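Local coordinates for L-hydantoinase (Arthrobacter aurescens, PDB 1GKR), which hydrolyses the cyclic amide ring of 5-substituted hydantoins, aryl derivatives more readily than alkyl ones, as a homotetramer with two zinc ions in each subunit, at residues A184-I190 against F215-I221. Sequence-based numbering, arbitrary orientation.
Sequences AENETII and FQENEAI
Glu185 and Glu217 bring their CA atoms to 4.5 Å where the extended run 184-186 passes close along helix 214-231, with Ala184 CB resting 3.7 Å from Ala220 CB. Gln216 reaches over with both ends of its amide. Gln216 OE1 accepts from Asn186 N at 2.7 Å, almost in line with the C=O bond, while Gln216 NE2 donates to Glu185 OE2 (2.9 Å) on the anti side of that carboxylate. With CG between backbone N and carbonyl carbon (chi1 61°) and the side chain bent at chi2 (81°), the amide is turned toward 185-186. With an alanine here, Asn186 N would probably lose its acceptor and Glu185 OE2 one of its two amide donors, Gln212 remaining; Glu185 OE1 bonds to the zinc ligand His183. Asn186 N-caps helix 187-199 through OD1 to Ile189 N, and Asn186 ND2 meets Glu219 OE1 (2.9 Å) from above the carboxylate plane; Glu219 OE1 also forms a salt bridge with Arg223 of the same chain. A water links Ala184 O to Glu217 OE2, while Ser241 and Arg289 hold Glu217 OE1. The contact thus ties the loop after strand 179-182 of the TIM-barrel domain to helix 214-231, with helix 243-254 against Ile221 and Asp163 of a second subunit bonded to Asn186.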
loop_
_atom_site.group_PDB
_atom_site.type_symbol
_atom_site.label_atom_id
_atom_site.label_comp_id
_atom_site.label_asym_id
_atom_site.label_seq_id
_atom_site.Cartn_x
_atom_site.Cartn_y
_atom_site.Cartn_z
ATOM N N ALA A 184 12.380 20.744 0.615
ATOM C CA ALA A 184 11.103 20.454 -0.012
ATOM C C ALA A 184 9.857 21.090 0.560
ATOM O O ALA A 184 9.330 20.645 1.576
ATOM C CB ALA A 184 10.902 18.946 -0.103
ATOM N N GLU A 185 9.389 22.137 -0.110
ATOM C CA GLU A 185 8.144 22.808 0.255
ATOM C C GLU A 185 7.538 23.304 -1.039
ATOM O O GLU A 185 8.214 23.353 -2.058
ATOM C CB GLU A 185 8.377 23.972 1.210
ATOM C CG GLU A 185 8.730 23.521 2.612
ATOM C CD GLU A 185 8.587 24.624 3.623
ATOM O OE1 GLU A 185 9.544 25.414 3.798
ATOM O OE2 GLU A 185 7.499 24.700 4.229
ATOM N N ASN A 186 6.260 23.644 -1.019
ATOM C CA ASN A 186 5.633 24.135 -2.234
ATOM C C ASN A 186 5.573 25.662 -2.175
ATOM O O ASN A 186 4.749 26.246 -1.469
ATOM C CB ASN A 186 4.233 23.554 -2.392
ATOM C CG ASN A 186 3.671 23.816 -3.757
ATOM O OD1 ASN A 186 3.590 24.964 -4.189
ATOM N ND2 ASN A 186 3.294 22.758 -4.460
ATOM N N GLU A 187 6.471 26.295 -2.920
ATOM C CA GLU A 187 6.576 27.749 -2.952
ATOM C C GLU A 187 5.267 28.477 -3.200
ATOM O O GLU A 187 4.868 29.365 -2.454
ATOM C CB GLU A 187 7.581 28.155 -4.023
ATOM C CG GLU A 187 7.643 29.631 -4.263
ATOM C CD GLU A 187 9.058 30.109 -4.490
ATOM O OE1 GLU A 187 9.833 30.173 -3.502
ATOM O OE2 GLU A 187 9.399 30.411 -5.659
ATOM N N THR A 188 4.608 28.076 -4.269
ATOM C CA THR A 188 3.365 28.665 -4.706
ATOM C C THR A 188 2.182 28.559 -3.760
ATOM O O THR A 188 1.363 29.471 -3.693
ATOM C CB THR A 188 3.024 28.074 -6.061
ATOM O OG1 THR A 188 3.437 28.986 -7.073
ATOM C CG2 THR A 188 1.592 27.800 -6.190
ATOM N N ILE A 189 2.083 27.445 -3.045
ATOM C CA ILE A 189 0.991 27.247 -2.100
ATOM C C ILE A 189 1.262 28.079 -0.864
ATOM O O ILE A 189 0.349 28.667 -0.288
ATOM C CB ILE A 189 0.853 25.764 -1.716
ATOM C CG1 ILE A 189 0.209 25.005 -2.882
ATOM C CG2 ILE A 189 0.035 25.615 -0.429
ATOM C CD1 ILE A 189 0.288 23.508 -2.754
ATOM N N ILE A 190 2.524 28.140 -0.462
ATOM C CA ILE A 190 2.885 28.934 0.694
ATOM C C ILE A 190 2.490 30.382 0.434
ATOM O O ILE A 190 1.911 31.032 1.301
ATOM C CB ILE A 190 4.378 28.843 0.988
ATOM C CG1 ILE A 190 4.702 27.436 1.473
ATOM C CG2 ILE A 190 4.763 29.847 2.049
ATOM C CD1 ILE A 190 6.160 27.204 1.762
ATOM N N PHE A 215 0.695 19.480 4.780
ATOM C CA PHE A 215 0.240 18.953 3.504
ATOM C C PHE A 215 1.056 19.484 2.333
ATOM O O PHE A 215 1.274 18.762 1.358
ATOM C CB PHE A 215 -1.265 19.186 3.328
ATOM C CG PHE A 215 -1.622 20.441 2.606
ATOM C CD1 PHE A 215 -1.501 20.521 1.220
ATOM C CD2 PHE A 215 -2.123 21.534 3.300
ATOM C CE1 PHE A 215 -1.875 21.671 0.531
ATOM C CE2 PHE A 215 -2.503 22.699 2.623
ATOM C CZ PHE A 215 -2.379 22.768 1.237
ATOM N N GLN A 216 1.541 20.720 2.422
ATOM C CA GLN A 216 2.347 21.230 1.320
ATOM C C GLN A 216 3.788 20.743 1.442
ATOM O O GLN A 216 4.449 20.494 0.433
ATOM C CB GLN A 216 2.270 22.767 1.207
ATOM C CG GLN A 216 2.756 23.590 2.378
ATOM C CD GLN A 216 4.257 23.743 2.401
ATOM O OE1 GLN A 216 4.900 23.871 1.355
ATOM N NE2 GLN A 216 4.831 23.753 3.599
ATOM N N GLU A 217 4.276 20.568 2.668
ATOM C CA GLU A 217 5.638 20.072 2.833
ATOM C C GLU A 217 5.664 18.655 2.285
ATOM O O GLU A 217 6.575 18.255 1.557
ATOM C CB GLU A 217 6.046 20.032 4.307
ATOM C CG GLU A 217 7.389 19.351 4.541
ATOM C CD GLU A 217 7.786 19.316 6.003
ATOM O OE1 GLU A 217 6.902 19.361 6.873
ATOM O OE2 GLU A 217 8.986 19.222 6.303
ATOM N N ASN A 218 4.644 17.891 2.637
ATOM C CA ASN A 218 4.575 16.516 2.197
ATOM C C ASN A 218 4.331 16.362 0.705
ATOM O O ASN A 218 4.761 15.387 0.103
ATOM C CB ASN A 218 3.529 15.782 3.024
ATOM C CG ASN A 218 3.981 15.576 4.466
ATOM O OD1 ASN A 218 3.181 15.231 5.335
ATOM N ND2 ASN A 218 5.272 15.779 4.719
ATOM N N GLU A 219 3.659 17.327 0.096
ATOM C CA GLU A 219 3.430 17.252 -1.338
ATOM C C GLU A 219 4.786 17.397 -2.033
ATOM O O GLU A 219 5.099 16.671 -2.980
ATOM C CB GLU A 219 2.482 18.366 -1.777
ATOM C CG GLU A 219 2.172 18.401 -3.269
ATOM C CD GLU A 219 3.307 18.990 -4.108
ATOM O OE1 GLU A 219 3.867 20.026 -3.685
ATOM O OE2 GLU A 219 3.632 18.435 -5.192
ATOM N N ALA A 220 5.598 18.333 -1.554
ATOM C CA ALA A 220 6.907 18.560 -2.146
ATOM C C ALA A 220 7.780 17.318 -1.984
ATOM O O ALA A 220 8.540 16.948 -2.889
ATOM C CB ALA A 220 7.571 19.760 -1.499
ATOM N N ILE A 221 7.677 16.668 -0.831
ATOM C CA ILE A 221 8.472 15.476 -0.612
ATOM C C ILE A 221 8.043 14.425 -1.640
ATOM O O ILE A 221 8.878 13.788 -2.297
ATOM C CB ILE A 221 8.280 14.960 0.825
ATOM C CG1 ILE A 221 8.968 15.912 1.804
ATOM C CG2 ILE A 221 8.849 13.572 0.961
ATOM C CD1 ILE A 221 8.693 15.606 3.285
HETATM O O HOH W 1 10.407 18.927 4.047
#